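Local coordinates for putative peptide ABC-transport system periplasmic peptide-binding protein (Campylobacter jejuni, PDB 4OEV) that binds a nickel ion together with oxalate outside the cytoplasm and serves an ABC-type nickel importer, at residues Met44-Lys47 / Ser53-Ile56; Ser201-Glu206 / Ala215-Ser220; Ile224-Asn227 / Gly232-Arg235. All blocks are in the same frame, centred on the assembly; numbering follows the deposited sequence.

The three contacts follow one another along the chain. Contacts 2 and 3 are neighbours, with centres about 11 Å apart. They meet where Ser204 of contact 2 packs against Ile224 and Phe225 of contact 3. Strands 214-216 and 231-236 belong to the same antiparallel sheet, and each pairs with the long strand 454-467. Contact 1 stands apart. Its centre is about 36 Å from the centre of either of the others, and the nearest atoms are about 13 Å from contact 2 and about 12 Å from contact 3. None of the three contributes a residue to the nickel site of His26, His480 and His481 or to the oxalate pocket.

Contact 1: residues Met44-Lys47 / Ser53-Ile56; sequences MSLK and SWDI
Leu46 and Lys47 meet the far, six-membered end of the Trp54 indole. The two segments lie on strands that follow each other in the chain but belong to different sheets. Strand 46-48 forms a two-stranded antiparallel hairpin with strand 38-40. Strand 51-56 is an outermost strand of a four-stranded antiparallel sheet, where it pairs with strand 62-67. The link is made by the indole, which meets a side chain and a piece of backbone, and not by strand pairing. Even the closest CA atoms, those of Lys47 and Ser53, are 9.0 Å apart.

Ser45 comes just before the contact. Its backbone N is hydrogen-bonded to Asp41 OD1, which ties the turn of the hairpin. Leu46 follows and points toward Trp54. Its CG lies opposite the backbone N (chi1 -173°), and this carries the branch out to the indole. The methyl CD2 reaches CZ2 of Trp54 at 4.0 Å, and it comes in obliquely to the ring. Lys47 takes part through its backbone. Its carbonyl carbon C lies 4.1 Å from CH2 of Trp54, at the ring edge and near the ring plane. Its CB points away from the strand of Trp54, and its side chain touches Arg39 and Asp41.

Trp54 has its CG between the backbone N and the carbonyl carbon (chi1 52°). From there the indole extends to the hairpin. Leu130 of helix 129-132 touches both Leu46 and Trp54, and so does Thr38. The side chain of Leu46 is about 12 Å from that of Asn31, a residue seen to bind magnesium in this protein, though not here.

No hydrogen bond crosses between the segments, and together they bury only 105 Å². The meeting is apolar and ring-to-backbone, so shape and not directional bonding sets the indole against the hairpin.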
loop_
_atom_site.group_PDB
_atom_site.type_symbol
_atom_site.label_atom_id
_atom_site.label_comp_id
_atom_site.label_asym_id
_atom_site.label_seq_id
_atom_site.Cartn_x
_atom_site.Cartn_y
_atom_site.Cartn_z
ATOM N N MET A 44 -3.275 10.438 -12.313
ATOM C CA MET A 44 -4.148 9.587 -11.493
ATOM C C MET A 44 -5.635 9.798 -11.824
ATOM O O MET A 44 -6.508 9.644 -10.967
ATOM C CB MET A 44 -3.891 9.810 -10.011
ATOM C CG MET A 44 -4.082 8.537 -9.150
ATOM S SD MET A 44 -2.954 7.213 -9.619
ATOM C CE MET A 44 -1.494 8.146 -9.584
ATOM N N SER A 45 -5.915 10.093 -13.082
ATOM C CA SER A 45 -7.306 10.221 -13.553
ATOM C C SER A 45 -7.852 8.865 -13.891
ATOM O O SER A 45 -7.158 8.085 -14.532
ATOM C CB SER A 45 -7.379 11.106 -14.797
ATOM O OG SER A 45 -6.955 12.419 -14.490
ATOM N N LEU A 46 -9.101 8.582 -13.492
ATOM C CA LEU A 46 -9.743 7.346 -13.856
ATOM C C LEU A 46 -10.018 7.336 -15.360
ATOM O O LEU A 46 -10.549 8.323 -15.895
ATOM C CB LEU A 46 -11.061 7.176 -13.080
ATOM C CG LEU A 46 -11.851 5.883 -13.165
ATOM C CD1 LEU A 46 -11.233 4.743 -12.408
ATOM C CD2 LEU A 46 -13.240 6.143 -12.607
ATOM N N LYS A 47 -9.630 6.250 -16.035
ATOM C CA LYS A 47 -9.831 6.106 -17.481
ATOM C C LYS A 47 -10.351 4.727 -17.784
ATOM O O LYS A 47 -10.069 3.785 -17.050
ATOM C CB LYS A 47 -8.539 6.316 -18.276
ATOM C CG LYS A 47 -7.936 7.700 -18.189
ATOM C CD LYS A 47 -8.817 8.762 -18.823
ATOM C CE LYS A 47 -8.073 10.098 -18.866
ATOM N NZ LYS A 47 -8.925 11.210 -19.379
ATOM N N SER A 53 -17.145 2.192 -21.185
ATOM C CA SER A 53 -17.850 3.248 -20.444
ATOM C C SER A 53 -18.783 2.662 -19.385
ATOM O O SER A 53 -18.908 1.443 -19.250
ATOM C CB SER A 53 -18.670 4.139 -21.356
ATOM O OG SER A 53 -19.887 3.497 -21.749
ATOM N N TRP A 54 -19.404 3.564 -18.632
ATOM C CA TRP A 54 -20.275 3.194 -17.524
ATOM C C TRP A 54 -21.198 4.349 -17.105
ATOM O O TRP A 54 -20.833 5.522 -17.225
ATOM C CB TRP A 54 -19.425 2.718 -16.321
ATOM C CG TRP A 54 -18.342 3.675 -15.899
ATOM C CD1 TRP A 54 -18.449 4.716 -15.020
ATOM C CD2 TRP A 54 -16.986 3.703 -16.382
ATOM N NE1 TRP A 54 -17.236 5.366 -14.901
ATOM C CE2 TRP A 54 -16.334 4.767 -15.742
ATOM C CE3 TRP A 54 -16.264 2.912 -17.272
ATOM C CZ2 TRP A 54 -14.995 5.061 -15.980
ATOM C CZ3 TRP A 54 -14.943 3.225 -17.525
ATOM C CH2 TRP A 54 -14.327 4.284 -16.886
ATOM N N ASP A 55 -22.390 3.993 -16.620
ATOM C CA ASP A 55 -23.361 4.920 -16.058
ATOM C C ASP A 55 -23.769 4.487 -14.653
ATOM O O ASP A 55 -24.101 3.317 -14.439
ATOM C CB ASP A 55 -24.614 4.994 -16.974
ATOM C CG ASP A 55 -24.267 5.385 -18.423
ATOM O OD1 ASP A 55 -24.016 6.587 -18.672
ATOM O OD2 ASP A 55 -24.131 4.492 -19.283
ATOM N N ILE A 56 -23.842 5.446 -13.733
ATOM C CA ILE A 56 -24.271 5.192 -12.351
ATOM C C ILE A 56 -25.584 5.890 -12.041
ATOM O O ILE A 56 -25.769 7.071 -12.387
ATOM C CB ILE A 56 -23.236 5.672 -11.357
ATOM C CG1 ILE A 56 -21.844 5.174 -11.768
ATOM C CG2 ILE A 56 -23.630 5.230 -9.968
ATOM C CD1 ILE A 56 -20.753 5.508 -10.806
#

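Contact 2: residues Ser201-Glu206 / Ala215-Ser220; sequences SIASAE and ALIDVS
Ala203 and Ala215 touch where helix 200-208 lies against strand 214-216, a helix-on-sheet packing in this member of solute-binding protein family 5. The strand belongs to an antiparallel sheet and pairs with strand 454-467. Ala215 and Ile217 have backbone hydrogen bonds to Val465 and Ala463 of that strand.

The contact between the segments is apolar and buried. The CB atoms of Ala203 and Ala215 are 3.9 Å apart, and the CA atoms of the same pair are only 6.4 Å apart. These small side chains let helix and strand come close. Two residues on, Ile217 also meets the helix, with its CA nearest that of Ser204. Its CG1 lies beside the backbone N (chi1 -60°), and a second bend (chi2 -57°) brings CD1 to the helix. CD1 is 3.8 Å from CB of Ala203. It also lies 3.9 Å from the backbone N of Ser204, so the methyl rests on the helix backbone as well as on a side chain.

The polar interactions lie outside the contact itself. Glu206 OE1 forms a salt bridge with Lys195 NZ. Beyond Ile217 the chain makes an Asx turn. Ser220 N donates to Asp218 OD1 at 2.9 Å, from 54° out of the carboxylate plane. The same oxygen accepts from Ser220 OG at 2.8 Å, through its anti lone pair.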
loop_
_atom_site.group_PDB
_atom_site.type_symbol
_atom_site.label_atom_id
_atom_site.label_comp_id
_atom_site.label_asym_id
_atom_site.label_seq_id
_atom_site.Cartn_x
_atom_site.Cartn_y
_atom_site.Cartn_z
ATOM N N SER A 201 20.549 -1.465 -0.545
ATOM C CA SER A 201 22.001 -1.438 -0.701
ATOM C C SER A 201 22.395 -2.501 -1.747
ATOM O O SER A 201 23.370 -2.353 -2.495
ATOM C CB SER A 201 22.700 -1.675 0.656
ATOM O OG SER A 201 22.496 -3.010 1.094
ATOM N N ILE A 202 21.617 -3.581 -1.819
ATOM C CA ILE A 202 21.875 -4.613 -2.813
ATOM C C ILE A 202 21.385 -4.134 -4.175
ATOM O O ILE A 202 22.068 -4.318 -5.173
ATOM C CB ILE A 202 21.221 -5.964 -2.417
ATOM C CG1 ILE A 202 21.937 -6.505 -1.166
ATOM C CG2 ILE A 202 21.280 -6.984 -3.584
ATOM C CD1 ILE A 202 21.547 -7.920 -0.750
ATOM N N ALA A 203 20.224 -3.481 -4.203
ATOM C CA ALA A 203 19.714 -2.884 -5.438
ATOM C C ALA A 203 20.714 -1.885 -6.006
ATOM O O ALA A 203 20.966 -1.844 -7.195
ATOM C CB ALA A 203 18.389 -2.164 -5.174
ATOM N N SER A 204 21.261 -1.076 -5.115
ATOM C CA SER A 204 22.189 -0.027 -5.484
ATOM C C SER A 204 23.384 -0.637 -6.206
ATOM O O SER A 204 23.831 -0.175 -7.290
ATOM C CB SER A 204 22.578 0.729 -4.192
ATOM O OG SER A 204 23.373 1.846 -4.482
ATOM N N ALA A 205 23.885 -1.729 -5.643
ATOM C CA ALA A 205 25.057 -2.411 -6.205
ATOM C C ALA A 205 24.760 -3.017 -7.549
ATOM O O ALA A 205 25.644 -3.127 -8.399
ATOM C CB ALA A 205 25.526 -3.476 -5.285
ATOM N N GLU A 206 23.537 -3.520 -7.710
ATOM C CA GLU A 206 23.189 -4.167 -8.955
ATOM C C GLU A 206 22.930 -3.138 -10.049
ATOM O O GLU A 206 23.141 -3.413 -11.239
ATOM C CB GLU A 206 22.002 -5.116 -8.757
ATOM C CG GLU A 206 22.416 -6.323 -7.923
ATOM C CD GLU A 206 21.573 -7.554 -8.137
ATOM O OE1 GLU A 206 20.781 -7.609 -9.106
ATOM O OE2 GLU A 206 21.722 -8.493 -7.332
ATOM N N ALA A 215 15.701 0.584 -10.133
ATOM C CA ALA A 215 15.243 0.246 -8.775
ATOM C C ALA A 215 14.831 1.515 -8.039
ATOM O O ALA A 215 15.345 2.616 -8.345
ATOM C CB ALA A 215 16.315 -0.469 -7.996
ATOM N N LEU A 216 13.930 1.394 -7.061
ATOM C CA LEU A 216 13.747 2.521 -6.125
ATOM C C LEU A 216 14.868 2.439 -5.097
ATOM O O LEU A 216 15.153 1.354 -4.563
ATOM C CB LEU A 216 12.405 2.487 -5.390
ATOM C CG LEU A 216 11.187 2.534 -6.282
ATOM C CD1 LEU A 216 9.900 2.494 -5.361
ATOM C CD2 LEU A 216 11.245 3.766 -7.122
ATOM N N ILE A 217 15.490 3.580 -4.826
ATOM C CA ILE A 217 16.664 3.639 -3.944
ATOM C C ILE A 217 16.482 4.592 -2.753
ATOM O O ILE A 217 16.163 5.778 -2.929
ATOM C CB ILE A 217 17.919 4.080 -4.736
ATOM C CG1 ILE A 217 18.218 3.099 -5.858
ATOM C CG2 ILE A 217 19.133 4.226 -3.785
ATOM C CD1 ILE A 217 18.424 1.644 -5.397
ATOM N N ASP A 218 16.694 4.087 -1.539
ATOM C CA ASP A 218 16.594 4.952 -0.364
ATOM C C ASP A 218 17.470 6.203 -0.437
ATOM O O ASP A 218 18.599 6.166 -0.939
ATOM C CB ASP A 218 16.963 4.205 0.903
ATOM C CG ASP A 218 16.610 5.003 2.127
ATOM O OD1 ASP A 218 17.510 5.480 2.842
ATOM O OD2 ASP A 218 15.394 5.167 2.366
ATOM N N VAL A 219 16.944 7.304 0.090
ATOM C CA VAL A 219 17.639 8.577 0.069
ATOM C C VAL A 219 19.042 8.448 0.699
ATOM O O VAL A 219 19.962 9.166 0.304
ATOM C CB VAL A 219 16.784 9.664 0.788
ATOM C CG1 VAL A 219 16.582 9.316 2.263
ATOM C CG2 VAL A 219 17.409 11.012 0.672
ATOM N N SER A 220 19.239 7.481 1.595
ATOM C CA SER A 220 20.531 7.321 2.261
ATOM C C SER A 220 21.621 6.827 1.322
ATOM O O SER A 220 22.818 6.872 1.654
ATOM C CB SER A 220 20.422 6.357 3.434
ATOM O OG SER A 220 20.250 5.021 2.984
#

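Contact 3: residues Ile224-Asn227 / Gly232-Arg235; sequences IFKN and GILR
Ile233 sets its CD1 against the backbone of Phe225 and Lys226. It has the most surface buried here, 55 Å². Its CG1 lies opposite its own carbonyl carbon (chi1 -54°), and the extended branch ends in CD1, 4.0 Å from CA of Lys226. This one methyl does all the closest touching from the strand.

Lys226 points its CB away from the strand. What it offers is backbone and the root of its chain, with CG 4.1 Å from CD1 of Ile233. The chain then bends, and NZ ends 7.0 Å from NH2 of Arg235. Those like charges do not touch, and Arg235 has a salt bridge to Asp461.

Phe225 starts toward the strand, and its CB is 4.1 Å from CD1 of Ile233. Its ring leads away and meets the ring of Phe231 edge-to-face.

The contact joins the short, weakly bonded helix 223-226 to strand 231-236. Phe225 is buried against Leu207 and Lys208 of helix 200-208. It also touches Val465 of strand 454-467, the strand that pairs with 231-236 and to which Gly232 and Leu234 are hydrogen-bonded.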
loop_
_atom_site.group_PDB
_atom_site.type_symbol
_atom_site.label_atom_id
_atom_site.label_comp_id
_atom_site.label_asym_id
_atom_site.label_seq_id
_atom_site.Cartn_x
_atom_site.Cartn_y
_atom_site.Cartn_z
ATOM N N ILE A 224 25.682 7.908 -4.145
ATOM C CA ILE A 224 26.551 7.239 -5.098
ATOM C C ILE A 224 25.992 7.236 -6.535
ATOM O O ILE A 224 26.660 6.706 -7.422
ATOM C CB ILE A 224 26.870 5.797 -4.689
ATOM C CG1 ILE A 224 25.621 4.921 -4.805
ATOM C CG2 ILE A 224 27.433 5.765 -3.273
ATOM C CD1 ILE A 224 25.937 3.440 -4.751
ATOM N N PHE A 225 24.803 7.828 -6.755
ATOM C CA PHE A 225 24.238 7.965 -8.125
ATOM C C PHE A 225 24.167 9.421 -8.633
ATOM O O PHE A 225 24.123 9.656 -9.852
ATOM C CB PHE A 225 22.827 7.341 -8.195
ATOM C CG PHE A 225 22.847 5.863 -8.044
ATOM C CD1 PHE A 225 23.292 5.057 -9.075
ATOM C CD2 PHE A 225 22.507 5.274 -6.820
ATOM C CE1 PHE A 225 23.368 3.683 -8.918
ATOM C CE2 PHE A 225 22.573 3.897 -6.659
ATOM C CZ PHE A 225 23.011 3.102 -7.686
ATOM N N LYS A 226 24.151 10.397 -7.718
ATOM C CA LYS A 226 23.968 11.803 -8.113
ATOM C C LYS A 226 25.065 12.316 -9.032
ATOM O O LYS A 226 24.826 13.247 -9.795
ATOM C CB LYS A 226 23.909 12.713 -6.891
ATOM C CG LYS A 226 22.585 12.676 -6.104
ATOM C CD LYS A 226 22.817 13.251 -4.683
ATOM C CE LYS A 226 21.973 14.487 -4.374
ATOM N NZ LYS A 226 21.009 14.196 -3.233
ATOM N N ASN A 227 26.261 11.727 -8.976
ATOM C CA ASN A 227 27.336 12.213 -9.847
ATOM C C ASN A 227 27.750 11.199 -10.928
ATOM O O ASN A 227 28.828 11.306 -11.522
ATOM C CB ASN A 227 28.566 12.616 -9.016
ATOM C CG ASN A 227 29.230 13.829 -9.577
ATOM O OD1 ASN A 227 28.557 14.827 -9.848
ATOM N ND2 ASN A 227 30.540 13.740 -9.849
ATOM N N GLY A 232 19.978 8.153 -14.337
ATOM C CA GLY A 232 19.081 9.251 -14.035
ATOM C C GLY A 232 18.392 9.017 -12.690
ATOM O O GLY A 232 18.408 7.908 -12.175
ATOM N N ILE A 233 17.834 10.066 -12.095
ATOM C CA ILE A 233 17.084 9.934 -10.838
ATOM C C ILE A 233 15.784 10.709 -10.961
ATOM O O ILE A 233 15.798 11.930 -11.066
ATOM C CB ILE A 233 17.871 10.465 -9.627
ATOM C CG1 ILE A 233 19.243 9.796 -9.545
ATOM C CG2 ILE A 233 17.067 10.227 -8.352
ATOM C CD1 ILE A 233 20.218 10.478 -8.570
ATOM N N LEU A 234 14.667 9.998 -10.976
ATOM C CA LEU A 234 13.354 10.607 -11.049
ATOM C C LEU A 234 12.761 10.694 -9.657
ATOM O O LEU A 234 12.587 9.649 -9.023
ATOM C CB LEU A 234 12.415 9.785 -11.910
ATOM C CG LEU A 234 12.326 10.182 -13.366
ATOM C CD1 LEU A 234 11.493 9.114 -14.006
ATOM C CD2 LEU A 234 11.708 11.561 -13.521
ATOM N N ARG A 235 12.458 11.908 -9.195
ATOM C CA ARG A 235 11.815 12.095 -7.888
ATOM C C ARG A 235 10.337 11.889 -8.028
ATOM O O ARG A 235 9.718 12.561 -8.844
ATOM C CB ARG A 235 12.042 13.489 -7.320
ATOM C CG ARG A 235 11.149 13.731 -6.088
ATOM C CD ARG A 235 11.297 15.126 -5.525
ATOM N NE ARG A 235 12.651 15.432 -5.081
ATOM C CZ ARG A 235 13.006 15.627 -3.808
ATOM N NH1 ARG A 235 12.104 15.524 -2.844
ATOM N NH2 ARG A 235 14.269 15.940 -3.495
#